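Local coordinates for hemolysin-related protein (Vibrio cholerae serotype O1, PDB 6MLT) that is a secreted, calcium-binding protein of the biofilm matrix that probably takes part in adhesion and in carbohydrate binding, at residues V92-R97 and I113-A118; N29-A34 and I57-F62; G323-A328 and G369-S374; D356-K361 and S394-Y399. One frame throughout, in Å; residues are numbered along the deposited sequence.

How the interactions relate
The four contacts fall into two distant pairs. Interactions 1 and 2 lie in the part of the chain built of propeller-like sheets, with centres about 11 Å apart; they pack directly, Ile-113 CD1 lying 3.5 Å from Ile-58 CD1, and both reach the sheet containing strands 56-63 and 71-76. Interactions 3 and 4 belong to the beta-prism lectin region, with centres about 10 Å apart, and share a sheet in which Leu-371 N and Ser-374 N probably bond to Thr-358 O and Asp-356 O. Centres of contacts in different pairs are 68 to 72 Å apart. Of the annotated metal sites, interaction 2 approaches calcium: the side chains of Val-59 and Asp-56, a calcium ligand, are about 10 Å apart.

Interaction 1: V92-R97 and I113-A118; sequences VIADAR and IVSTSA
Ser-117 packs its CB against the peptide joining Ala-94 to Asp-95, 3.7 Å from Asp-95 N, and these three residues carry much of the contact. The same amide gives the direct bond between the segments: Asp-95 N donates to Thr-116 O over 2.9 Å, almost straight at 171°. Serine suits this place because its short side chain lets CB lie against the backbone while the hydroxyl still finds partners. With chi1 at 84°, OG sits between the backbone N and the carbonyl carbon, where it bonds to Leu-119 N and to a water that donates to Ile-93 O. A second water links Ile-93 O to Ser-115 OG, so that one carbonyl receives two water hydrogens.

The methyl of Ala-94 lies 3.6 Å from Ser-115 OG; so small a side chain suits a place where the two backbones are this close. Asp-95 turns its carboxylate to Arg-97 instead. OD2 accepts Arg-97 N from above the carboxylate plane, closing an Asx turn, and the guanidinium grips the acid side-on: NE meets OD2 at 3.0 Å and NH2 meets OD1 at 2.8 Å. Both oxygens lie near the guanidinium plane, and the three bonds hold the acid's rotation. A third water donates to OD1 and accepts from Ala-118 N, bridging the segments.

Strand 93-94 pairs with strand 71-76, where Ala-94 bonds to Gly-71, whereas strand 112-115 lies between 101-103 and 122-126 in the next sheet. The contact therefore joins two neighbouring antiparallel sheets, consistent with adjacent blades of a beta-propeller.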
loop_
_atom_site.group_PDB
_atom_site.type_symbol
_atom_site.label_atom_id
_atom_site.label_comp_id
_atom_site.label_asym_id
_atom_site.label_seq_id
_atom_site.Cartn_x
_atom_site.Cartn_y
_atom_site.Cartn_z
ATOM N N VAL A 92 1.760 8.268 31.304
ATOM C CA VAL A 92 2.410 7.046 30.844
ATOM C C VAL A 92 3.630 7.431 30.024
ATOM O O VAL A 92 3.524 8.213 29.069
ATOM C CB VAL A 92 1.449 6.174 30.018
ATOM C CG1 VAL A 92 2.174 4.947 29.460
ATOM C CG2 VAL A 92 0.257 5.753 30.877
ATOM N N ILE A 93 4.782 6.879 30.391
ATOM C CA ILE A 93 6.038 7.148 29.695
ATOM C C ILE A 93 6.191 6.172 28.535
ATOM O O ILE A 93 6.026 4.954 28.694
ATOM C CB ILE A 93 7.235 7.050 30.660
ATOM C CG1 ILE A 93 7.117 8.090 31.782
ATOM C CG2 ILE A 93 8.555 7.229 29.904
ATOM C CD1 ILE A 93 7.185 9.520 31.303
ATOM N N ALA A 94 6.495 6.711 27.360
ATOM C CA ALA A 94 6.868 5.923 26.197
ATOM C C ALA A 94 8.114 6.542 25.584
ATOM O O ALA A 94 8.438 7.707 25.832
ATOM C CB ALA A 94 5.746 5.877 25.158
ATOM N N ASP A 95 8.825 5.762 24.776
ATOM C CA ASP A 95 9.949 6.346 24.066
ATOM C C ASP A 95 9.449 7.469 23.164
ATOM O O ASP A 95 8.390 7.366 22.541
ATOM C CB ASP A 95 10.691 5.303 23.244
ATOM C CG ASP A 95 12.066 5.791 22.828
ATOM O OD1 ASP A 95 12.993 5.719 23.662
ATOM O OD2 ASP A 95 12.208 6.290 21.692
ATOM N N ALA A 96 10.198 8.566 23.132
ATOM C CA ALA A 96 9.784 9.757 22.403
ATOM C C ALA A 96 10.233 9.753 20.949
ATOM O O ALA A 96 9.855 10.657 20.199
ATOM C CB ALA A 96 10.319 11.013 23.102
ATOM N N ARG A 97 11.013 8.754 20.525
ATOM C CA ARG A 97 11.545 8.714 19.169
ATOM C C ARG A 97 10.708 7.881 18.211
ATOM O O ARG A 97 10.856 8.036 16.994
ATOM C CB ARG A 97 12.977 8.160 19.178
ATOM C CG ARG A 97 13.954 8.988 20.002
ATOM C CD ARG A 97 15.232 8.224 20.299
ATOM N NE ARG A 97 15.006 7.185 21.296
ATOM C CZ ARG A 97 15.973 6.505 21.898
ATOM N NH1 ARG A 97 17.244 6.744 21.600
ATOM N NH2 ARG A 97 15.665 5.588 22.803
ATOM N N ILE A 113 -3.896 1.511 22.873
ATOM C CA ILE A 113 -2.684 2.208 22.450
ATOM C C ILE A 113 -1.481 1.417 22.944
ATOM O O ILE A 113 -1.315 1.235 24.154
ATOM C CB ILE A 113 -2.649 3.645 22.990
ATOM C CG1 ILE A 113 -3.895 4.400 22.524
ATOM C CG2 ILE A 113 -1.375 4.357 22.548
ATOM C CD1 ILE A 113 -4.127 5.693 23.258
ATOM N N VAL A 114 -0.629 0.978 22.017
ATOM C CA VAL A 114 0.490 0.088 22.320
ATOM C C VAL A 114 1.783 0.888 22.261
ATOM O O VAL A 114 2.035 1.607 21.286
ATOM C CB VAL A 114 0.551 -1.099 21.342
ATOM C CG1 VAL A 114 1.569 -2.132 21.818
ATOM C CG2 VAL A 114 -0.814 -1.732 21.172
ATOM N N SER A 115 2.609 0.754 23.295
ATOM C CA SER A 115 3.878 1.472 23.338
ATOM C C SER A 115 4.801 0.814 24.352
ATOM O O SER A 115 4.391 -0.051 25.131
ATOM C CB SER A 115 3.670 2.944 23.701
ATOM O OG SER A 115 3.450 3.093 25.090
ATOM N N THR A 116 6.055 1.264 24.353
ATOM C CA THR A 116 6.999 0.880 25.394
ATOM C C THR A 116 8.076 1.954 25.489
ATOM O O THR A 116 8.091 2.924 24.722
ATOM C CB THR A 116 7.595 -0.507 25.124
ATOM O OG1 THR A 116 8.242 -0.997 26.311
ATOM C CG2 THR A 116 8.597 -0.462 23.976
ATOM N N SER A 117 8.973 1.776 26.457
ATOM C CA SER A 117 10.150 2.616 26.609
ATOM C C SER A 117 11.310 1.745 27.063
ATOM O O SER A 117 11.138 0.571 27.400
ATOM C CB SER A 117 9.914 3.740 27.623
ATOM O OG SER A 117 10.150 3.259 28.936
ATOM N N ALA A 118 12.502 2.339 27.095
ATOM C CA ALA A 118 13.663 1.636 27.615
ATOM C C ALA A 118 13.649 1.549 29.130
ATOM O O ALA A 118 14.501 0.861 29.702
ATOM C CB ALA A 118 14.945 2.328 27.150
HETATM O O HOH W 1 5.130 2.605 27.288
HETATM O O HOH W 2 7.821 3.545 30.421
HETATM O O HOH W 3 12.723 5.020 26.234
#

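Interaction 2: N29-A34 and I57-F62; sequences NQVMAA and IIVVTF
Gln-30 and Phe-62 face each other as an antiparallel hydrogen-bonded pair, the one bridge between residues 29-34 and 57-62. Gln-30 N donates to Phe-62 O and Phe-62 N to Gln-30 O, each over 2.9 Å. Gln-30 O also receives a short contact from the CA-H of Thr-61.

Aromatic contacts follow. The Phe-62 ring rises over its own bridge partner because chi1 of 62° places CG between the backbone N and the carbonyl carbon. One face of the ring meets Gln-30 CB, 3.5 Å from the centroid and 16° off the normal, a CH-pi contact that needs only the aliphatic part of the glutamine. Its amide is left for other partners, OE1 accepting from Asp-543 N. Met-32 adds CB at 3.8 Å from Phe-62 CE1, and its chain bends at chi3 to bring CE toward CZ.

Among the apolar contacts, the two branches of Val-31 divide the work: CG1 lies 4.0 Å from Val-59 CB, and CG2 lies 3.8 Å from Thr-61 CG2. Threonine serves both needs, its methyl packing here while OG1 bonds to Ser-28 and Arg-74.

Beyond the bridge the chains diverge, and waters link their backbones. One water joins Met-32 N to Val-60 O, a second joins Ala-33 O to Val-60 N, and a third donates to both Ala-34 O and Ile-58 O.

Asn-29 and Gln-30 together oppose Phe-62, which makes this a classic beta bulge at the end of a weakly bonded strand, in an antiparallel sheet consistent with a propeller blade.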
loop_
_atom_site.group_PDB
_atom_site.type_symbol
_atom_site.label_atom_id
_atom_site.label_comp_id
_atom_site.label_asym_id
_atom_site.label_seq_id
_atom_site.Cartn_x
_atom_site.Cartn_y
_atom_site.Cartn_z
ATOM N N ASN A 29 6.994 19.502 26.163
ATOM C CA ASN A 29 6.201 20.106 25.098
ATOM C C ASN A 29 6.878 20.019 23.732
ATOM O O ASN A 29 6.481 20.743 22.812
ATOM C CB ASN A 29 5.907 21.573 25.427
ATOM C CG ASN A 29 7.166 22.378 25.631
ATOM O OD1 ASN A 29 8.270 21.885 25.410
ATOM N ND2 ASN A 29 7.008 23.625 26.047
ATOM N N GLN A 30 7.885 19.163 23.582
ATOM C CA GLN A 30 8.572 18.931 22.315
ATOM C C GLN A 30 8.096 17.610 21.727
ATOM O O GLN A 30 7.847 16.655 22.467
ATOM C CB GLN A 30 10.089 18.873 22.518
ATOM C CG GLN A 30 10.689 20.031 23.308
ATOM C CD GLN A 30 10.783 21.306 22.491
ATOM O OE1 GLN A 30 11.269 21.297 21.362
ATOM N NE2 GLN A 30 10.313 22.409 23.058
ATOM N N VAL A 31 7.983 17.545 20.401
ATOM C CA VAL A 31 7.544 16.319 19.736
ATOM C C VAL A 31 8.442 16.061 18.534
ATOM O O VAL A 31 8.722 16.975 17.749
ATOM C CB VAL A 31 6.063 16.393 19.315
ATOM C CG1 VAL A 31 5.595 15.053 18.789
ATOM C CG2 VAL A 31 5.198 16.820 20.494
ATOM N N MET A 32 8.905 14.813 18.395
ATOM C CA MET A 32 9.788 14.455 17.288
ATOM C C MET A 32 9.522 13.033 16.798
ATOM O O MET A 32 10.424 12.385 16.255
ATOM C CB MET A 32 11.262 14.639 17.707
ATOM C CG MET A 32 12.251 14.678 16.538
ATOM S SD MET A 32 13.747 15.640 16.906
ATOM C CE MET A 32 14.309 14.849 18.422
ATOM N N ALA A 33 8.295 12.542 16.968
ATOM C CA ALA A 33 7.871 11.260 16.428
ATOM C C ALA A 33 6.558 11.454 15.687
ATOM O O ALA A 33 5.753 12.324 16.034
ATOM C CB ALA A 33 7.707 10.198 17.526
ATOM N N ALA A 34 6.358 10.645 14.655
ATOM C CA ALA A 34 5.227 10.848 13.763
ATOM C C ALA A 34 3.914 10.733 14.538
ATOM O O ALA A 34 3.789 9.884 15.430
ATOM C CB ALA A 34 5.256 9.832 12.619
ATOM N N ILE A 57 -5.502 12.803 17.836
ATOM C CA ILE A 57 -4.070 12.699 17.585
ATOM C C ILE A 57 -3.384 12.198 18.852
ATOM O O ILE A 57 -3.666 12.686 19.953
ATOM C CB ILE A 57 -3.481 14.049 17.128
ATOM C CG1 ILE A 57 -3.896 14.360 15.681
ATOM C CG2 ILE A 57 -1.955 14.036 17.212
ATOM C CD1 ILE A 57 -5.295 14.848 15.499
ATOM N N ILE A 58 -2.484 11.231 18.693
ATOM C CA ILE A 58 -1.640 10.736 19.775
ATOM C C ILE A 58 -0.193 11.080 19.454
ATOM O O ILE A 58 0.300 10.763 18.364
ATOM C CB ILE A 58 -1.798 9.220 19.975
ATOM C CG1 ILE A 58 -3.214 8.888 20.438
ATOM C CG2 ILE A 58 -0.770 8.712 21.004
ATOM C CD1 ILE A 58 -3.558 7.415 20.319
ATOM N N VAL A 59 0.490 11.698 20.418
ATOM C CA VAL A 59 1.898 12.052 20.307
ATOM C C VAL A 59 2.582 11.727 21.630
ATOM O O VAL A 59 1.934 11.482 22.651
ATOM C CB VAL A 59 2.106 13.538 19.943
ATOM C CG1 VAL A 59 1.544 13.820 18.565
ATOM C CG2 VAL A 59 1.454 14.441 20.972
ATOM N N VAL A 60 3.911 11.727 21.597
ATOM C CA VAL A 60 4.741 11.568 22.784
ATOM C C VAL A 60 5.568 12.840 22.929
ATOM O O VAL A 60 6.284 13.225 21.998
ATOM C CB VAL A 60 5.644 10.328 22.688
ATOM C CG1 VAL A 60 6.404 10.123 23.997
ATOM C CG2 VAL A 60 4.817 9.078 22.326
ATOM N N THR A 61 5.463 13.499 24.084
ATOM C CA THR A 61 6.138 14.768 24.320
ATOM C C THR A 61 7.347 14.580 25.232
ATOM O O THR A 61 7.331 13.746 26.145
ATOM C CB THR A 61 5.186 15.800 24.943
ATOM O OG1 THR A 61 4.722 15.341 26.225
ATOM C CG2 THR A 61 3.993 16.036 24.041
ATOM N N PHE A 62 8.398 15.370 24.986
ATOM C CA PHE A 62 9.601 15.365 25.814
ATOM C C PHE A 62 10.033 16.795 26.120
ATOM O O PHE A 62 9.573 17.759 25.501
ATOM C CB PHE A 62 10.754 14.599 25.143
ATOM C CG PHE A 62 11.210 15.192 23.846
ATOM C CD1 PHE A 62 10.592 14.842 22.656
ATOM C CD2 PHE A 62 12.274 16.083 23.806
ATOM C CE1 PHE A 62 11.020 15.377 21.450
ATOM C CE2 PHE A 62 12.700 16.623 22.603
ATOM C CZ PHE A 62 12.074 16.265 21.427
HETATM O O HOH W 4 8.435 12.918 20.390
HETATM O O HOH W 5 4.687 11.663 18.656
HETATM O O HOH W 6 2.859 9.515 17.900
#

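Interaction 3: G323-A328 and G369-S374; sequences GAVVDA and GVLEMS
Val-325 and Val-326 meet Val-370 and Leu-371 where two of the three four-stranded sheets of the beta-prism lectin fold come together, strands 326-328 and 370-374 running at 97° to each other. So steep a crossing allows little backbone pairing. Val-326 N reaches Val-370 O in a weak hydrogen bond of 3.3 Å, and the CA-H of Val-325 points at Leu-371 O, with CA 3.4 Å from the oxygen.

Beta-branched side chains suit this junction, since each valine offers two methyls close to the backbone. With chi1 of Val-326 at 178°, CG1 stands opposite the backbone N and is directed to Met-373 CE at 4.2 Å, while CG2 rests 3.9 Å from Val-370 CG1. Methionine, long and flexible, bends at chi3 and comes to the valine at about a right angle. On the other flank Val-325 CG1 touches Leu-371 CD2 at 3.8 Å. A citrate, probably from the crystallisation liquor, bonds to Ala-324 N and Val-325 N.

Leu-371 and Glu-372 form a classic beta bulge opposite Thr-358, and Asp-327 and Ala-328 form another opposite Arg-321. Strand 326-330 lies between 317-322 and 336-338, and strand 370-377 between 352-359 and 382-386; Val-385 of the last touches both Val-326 and Met-373, extending the apolar layer between the sheets.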
loop_
_atom_site.group_PDB
_atom_site.type_symbol
_atom_site.label_atom_id
_atom_site.label_comp_id
_atom_site.label_asym_id
_atom_site.label_seq_id
_atom_site.Cartn_x
_atom_site.Cartn_y
_atom_site.Cartn_z
ATOM N N GLY A 323 -14.664 -29.394 -28.573
ATOM C CA GLY A 323 -14.434 -30.777 -28.932
ATOM C C GLY A 323 -14.118 -30.857 -30.408
ATOM O O GLY A 323 -13.027 -30.463 -30.835
ATOM N N ALA A 324 -15.074 -31.344 -31.202
ATOM C CA ALA A 324 -14.944 -31.255 -32.649
ATOM C C ALA A 324 -14.966 -29.804 -33.115
ATOM O O ALA A 324 -14.336 -29.463 -34.124
ATOM C CB ALA A 324 -16.064 -32.045 -33.324
ATOM N N VAL A 325 -15.688 -28.944 -32.403
ATOM C CA VAL A 325 -15.841 -27.543 -32.764
ATOM C C VAL A 325 -15.677 -26.704 -31.499
ATOM O O VAL A 325 -15.436 -27.230 -30.409
ATOM C CB VAL A 325 -17.192 -27.261 -33.458
ATOM C CG1 VAL A 325 -17.293 -28.080 -34.749
ATOM C CG2 VAL A 325 -18.375 -27.555 -32.528
ATOM N N VAL A 326 -15.767 -25.387 -31.657
ATOM C CA VAL A 326 -15.615 -24.459 -30.541
ATOM C C VAL A 326 -16.996 -24.239 -29.936
ATOM O O VAL A 326 -17.880 -23.664 -30.573
ATOM C CB VAL A 326 -14.980 -23.136 -30.991
ATOM C CG1 VAL A 326 -14.878 -22.175 -29.826
ATOM C CG2 VAL A 326 -13.601 -23.381 -31.577
ATOM N N ASP A 327 -17.181 -24.689 -28.697
ATOM C CA ASP A 327 -18.502 -24.750 -28.085
ATOM C C ASP A 327 -18.823 -23.559 -27.201
ATOM O O ASP A 327 -19.960 -23.082 -27.220
ATOM C CB ASP A 327 -18.631 -26.040 -27.277
ATOM C CG ASP A 327 -18.505 -27.262 -28.156
ATOM O OD1 ASP A 327 -19.278 -27.358 -29.138
ATOM O OD2 ASP A 327 -17.607 -28.087 -27.902
ATOM N N ALA A 328 -17.861 -23.059 -26.431
ATOM C CA ALA A 328 -18.148 -21.944 -25.544
ATOM C C ALA A 328 -16.855 -21.231 -25.186
ATOM O O ALA A 328 -15.778 -21.831 -25.163
ATOM C CB ALA A 328 -18.866 -22.405 -24.273
ATOM N N GLY A 369 -20.793 -22.369 -38.089
ATOM C CA GLY A 369 -20.199 -21.764 -36.916
ATOM C C GLY A 369 -18.688 -21.818 -36.948
ATOM O O GLY A 369 -18.076 -22.094 -37.980
ATOM N N VAL A 370 -18.092 -21.540 -35.793
ATOM C CA VAL A 370 -16.642 -21.595 -35.645
ATOM C C VAL A 370 -16.232 -23.033 -35.352
ATOM O O VAL A 370 -16.643 -23.618 -34.342
ATOM C CB VAL A 370 -16.162 -20.641 -34.540
ATOM C CG1 VAL A 370 -14.664 -20.775 -34.319
ATOM C CG2 VAL A 370 -16.517 -19.202 -34.909
ATOM N N LEU A 371 -15.412 -23.601 -36.236
ATOM C CA LEU A 371 -14.984 -24.993 -36.156
ATOM C C LEU A 371 -13.661 -25.134 -35.421
ATOM O O LEU A 371 -13.467 -26.100 -34.675
ATOM C CB LEU A 371 -14.861 -25.584 -37.564
ATOM C CG LEU A 371 -16.070 -25.351 -38.467
ATOM C CD1 LEU A 371 -15.790 -25.855 -39.875
ATOM C CD2 LEU A 371 -17.321 -26.021 -37.902
ATOM N N GLU A 372 -12.752 -24.182 -35.605
ATOM C CA GLU A 372 -11.440 -24.276 -34.985
ATOM C C GLU A 372 -10.844 -22.887 -34.830
ATOM O O GLU A 372 -11.078 -21.995 -35.651
ATOM C CB GLU A 372 -10.487 -25.163 -35.806
ATOM C CG GLU A 372 -9.153 -25.436 -35.108
ATOM C CD GLU A 372 -8.076 -25.905 -36.049
ATOM O OE1 GLU A 372 -8.097 -27.090 -36.441
ATOM O OE2 GLU A 372 -7.204 -25.080 -36.395
ATOM N N MET A 373 -10.073 -22.718 -33.758
ATOM C CA MET A 373 -9.198 -21.569 -33.599
ATOM C C MET A 373 -7.819 -22.084 -33.234
ATOM O O MET A 373 -7.690 -22.989 -32.403
ATOM C CB MET A 373 -9.719 -20.602 -32.530
ATOM C CG MET A 373 -11.063 -19.985 -32.875
ATOM S SD MET A 373 -11.513 -18.673 -31.728
ATOM C CE MET A 373 -11.649 -19.577 -30.192
ATOM N N SER A 374 -6.794 -21.536 -33.878
ATOM C CA SER A 374 -5.409 -21.898 -33.602
ATOM C C SER A 374 -4.661 -20.640 -33.186
ATOM O O SER A 374 -4.498 -19.714 -33.990
ATOM C CB SER A 374 -4.767 -22.555 -34.820
ATOM O OG SER A 374 -3.459 -22.976 -34.522
#

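Interaction 4: D356-K361 and S394-Y399; sequences DVTYGK and STTVRY
Asp-356 and Arg-398 form the salt bridge at one end of this antiparallel pair. The guanidinium approaches side-on, NE to OD1 at 2.9 Å and nearly straight (175°), NH2 to the syn lone pair of OD2 at 3.0 Å, with the two flat groups turned 31° apart. The bend of the arginine at chi3, -72°, brings its edge round to the acid.

Backbone hydrogen bonds pair Val-357 with Val-397 and Tyr-359 with Thr-395, two to each pair. In the non-hydrogen-bonded pair between them, Thr-358 OG1 and Thr-396 OG1 are hydrogen-bonded at 2.9 Å, and Thr-396 OG1 has Lys-388 as a further partner. Threonine suits such a pair, its methyl packing too: Thr-358 CG2 lies 3.6 Å from Ser-394 CB.

On the other face, the Tyr-359 ring lies alongside Thr-395, whose CB stands over it, 4.1 Å from the centroid, in a CH-pi contact. A water ties Thr-395 OG1 to Tyr-359 O. Lacking a side chain, Gly-360 can approach Ser-394 closely where the chain turns its corner.

Strand 394-400 is outermost in its sheet and 352-359 lies between it and 370-377; Val-357 and Val-397 both pack on Tyr-300 of strand 295-301 in another sheet of the prism.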
loop_
_atom_site.group_PDB
_atom_site.type_symbol
_atom_site.label_atom_id
_atom_site.label_comp_id
_atom_site.label_asym_id
_atom_site.label_seq_id
_atom_site.Cartn_x
_atom_site.Cartn_y
_atom_site.Cartn_z
ATOM N N ASP A 356 -5.631 -18.077 -36.048
ATOM C CA ASP A 356 -6.253 -18.577 -37.266
ATOM C C ASP A 356 -7.630 -19.121 -36.905
ATOM O O ASP A 356 -7.747 -19.999 -36.042
ATOM C CB ASP A 356 -5.395 -19.666 -37.911
ATOM C CG ASP A 356 -4.039 -19.152 -38.360
ATOM O OD1 ASP A 356 -3.999 -18.204 -39.169
ATOM O OD2 ASP A 356 -3.011 -19.685 -37.894
ATOM N N VAL A 357 -8.665 -18.596 -37.556
ATOM C CA VAL A 357 -10.046 -18.990 -37.302
ATOM C C VAL A 357 -10.567 -19.721 -38.526
ATOM O O VAL A 357 -10.505 -19.193 -39.644
ATOM C CB VAL A 357 -10.936 -17.777 -36.986
ATOM C CG1 VAL A 357 -12.376 -18.226 -36.704
ATOM C CG2 VAL A 357 -10.378 -17.009 -35.816
ATOM N N THR A 358 -11.081 -20.928 -38.311
ATOM C CA THR A 358 -11.737 -21.714 -39.347
ATOM C C THR A 358 -13.223 -21.749 -39.030
ATOM O O THR A 358 -13.620 -22.205 -37.950
ATOM C CB THR A 358 -11.161 -23.128 -39.419
ATOM O OG1 THR A 358 -9.763 -23.061 -39.716
ATOM C CG2 THR A 358 -11.861 -23.947 -40.505
ATOM N N TYR A 359 -14.038 -21.249 -39.953
ATOM C CA TYR A 359 -15.480 -21.224 -39.776
ATOM C C TYR A 359 -16.154 -21.747 -41.037
ATOM O O TYR A 359 -15.636 -21.600 -42.150
ATOM C CB TYR A 359 -15.989 -19.806 -39.442
ATOM C CG TYR A 359 -15.657 -18.751 -40.468
ATOM C CD1 TYR A 359 -14.455 -18.053 -40.414
ATOM C CD2 TYR A 359 -16.548 -18.445 -41.483
ATOM C CE1 TYR A 359 -14.151 -17.080 -41.354
ATOM C CE2 TYR A 359 -16.252 -17.475 -42.429
ATOM C CZ TYR A 359 -15.055 -16.798 -42.356
ATOM O OH TYR A 359 -14.765 -15.835 -43.290
ATOM N N GLY A 360 -17.311 -22.369 -40.847
ATOM C CA GLY A 360 -18.037 -22.924 -41.970
ATOM C C GLY A 360 -19.107 -23.889 -41.502
ATOM O O GLY A 360 -19.584 -23.812 -40.366
ATOM N N LYS A 361 -19.471 -24.800 -42.397
ATOM C CA LYS A 361 -20.554 -25.739 -42.146
ATOM C C LYS A 361 -20.019 -26.960 -41.411
ATOM O O LYS A 361 -19.126 -27.655 -41.908
ATOM C CB LYS A 361 -21.224 -26.153 -43.450
ATOM C CG LYS A 361 -22.490 -26.964 -43.256
ATOM C CD LYS A 361 -23.139 -27.266 -44.598
ATOM C CE LYS A 361 -24.649 -27.298 -44.503
ATOM N NZ LYS A 361 -25.283 -27.217 -45.850
ATOM N N SER A 394 -15.395 -24.897 -45.308
ATOM C CA SER A 394 -14.876 -23.946 -44.344
ATOM C C SER A 394 -14.042 -22.883 -45.038
ATOM O O SER A 394 -13.602 -23.040 -46.183
ATOM C CB SER A 394 -14.044 -24.635 -43.258
ATOM O OG SER A 394 -12.815 -25.100 -43.779
ATOM N N THR A 395 -13.864 -21.790 -44.309
ATOM C CA THR A 395 -12.956 -20.705 -44.629
ATOM C C THR A 395 -11.997 -20.555 -43.461
ATOM O O THR A 395 -12.411 -20.663 -42.306
ATOM C CB THR A 395 -13.731 -19.386 -44.830
ATOM O OG1 THR A 395 -14.711 -19.558 -45.849
ATOM C CG2 THR A 395 -12.793 -18.245 -45.199
ATOM N N THR A 396 -10.724 -20.301 -43.751
ATOM C CA THR A 396 -9.740 -20.024 -42.713
ATOM C C THR A 396 -9.180 -18.627 -42.927
ATOM O O THR A 396 -8.844 -18.258 -44.057
ATOM C CB THR A 396 -8.613 -21.065 -42.713
ATOM O OG1 THR A 396 -9.159 -22.360 -42.437
ATOM C CG2 THR A 396 -7.562 -20.732 -41.653
ATOM N N VAL A 397 -9.088 -17.857 -41.843
ATOM C CA VAL A 397 -8.590 -16.485 -41.873
ATOM C C VAL A 397 -7.663 -16.286 -40.683
ATOM O O VAL A 397 -7.847 -16.889 -39.622
ATOM C CB VAL A 397 -9.739 -15.448 -41.838
ATOM C CG1 VAL A 397 -9.191 -14.020 -41.766
ATOM C CG2 VAL A 397 -10.626 -15.602 -43.056
ATOM N N ARG A 398 -6.664 -15.427 -40.859
ATOM C CA ARG A 398 -5.746 -15.086 -39.782
ATOM C C ARG A 398 -5.952 -13.646 -39.342
ATOM O O ARG A 398 -6.097 -12.744 -40.172
ATOM C CB ARG A 398 -4.285 -15.267 -40.190
ATOM C CG ARG A 398 -3.338 -14.704 -39.119
ATOM C CD ARG A 398 -1.911 -15.110 -39.309
ATOM N NE ARG A 398 -1.689 -16.515 -38.992
ATOM C CZ ARG A 398 -0.503 -17.026 -38.689
ATOM N NH1 ARG A 398 0.570 -16.246 -38.639
ATOM N NH2 ARG A 398 -0.390 -18.316 -38.420
ATOM N N TYR A 399 -5.953 -13.443 -38.030
ATOM C CA TYR A 399 -5.879 -12.115 -37.437
ATOM C C TYR A 399 -4.564 -12.016 -36.678
ATOM O O TYR A 399 -4.286 -12.846 -35.805
ATOM C CB TYR A 399 -7.061 -11.842 -36.508
ATOM C CG TYR A 399 -6.957 -10.500 -35.823
ATOM C CD1 TYR A 399 -7.082 -9.325 -36.549
ATOM C CD2 TYR A 399 -6.723 -10.405 -34.458
ATOM C CE1 TYR A 399 -6.981 -8.083 -35.935
ATOM C CE2 TYR A 399 -6.622 -9.170 -33.833
ATOM C CZ TYR A 399 -6.752 -8.014 -34.579
ATOM O OH TYR A 399 -6.652 -6.781 -33.978
HETATM O O HOH W 7 -17.042 -20.784 -44.639
#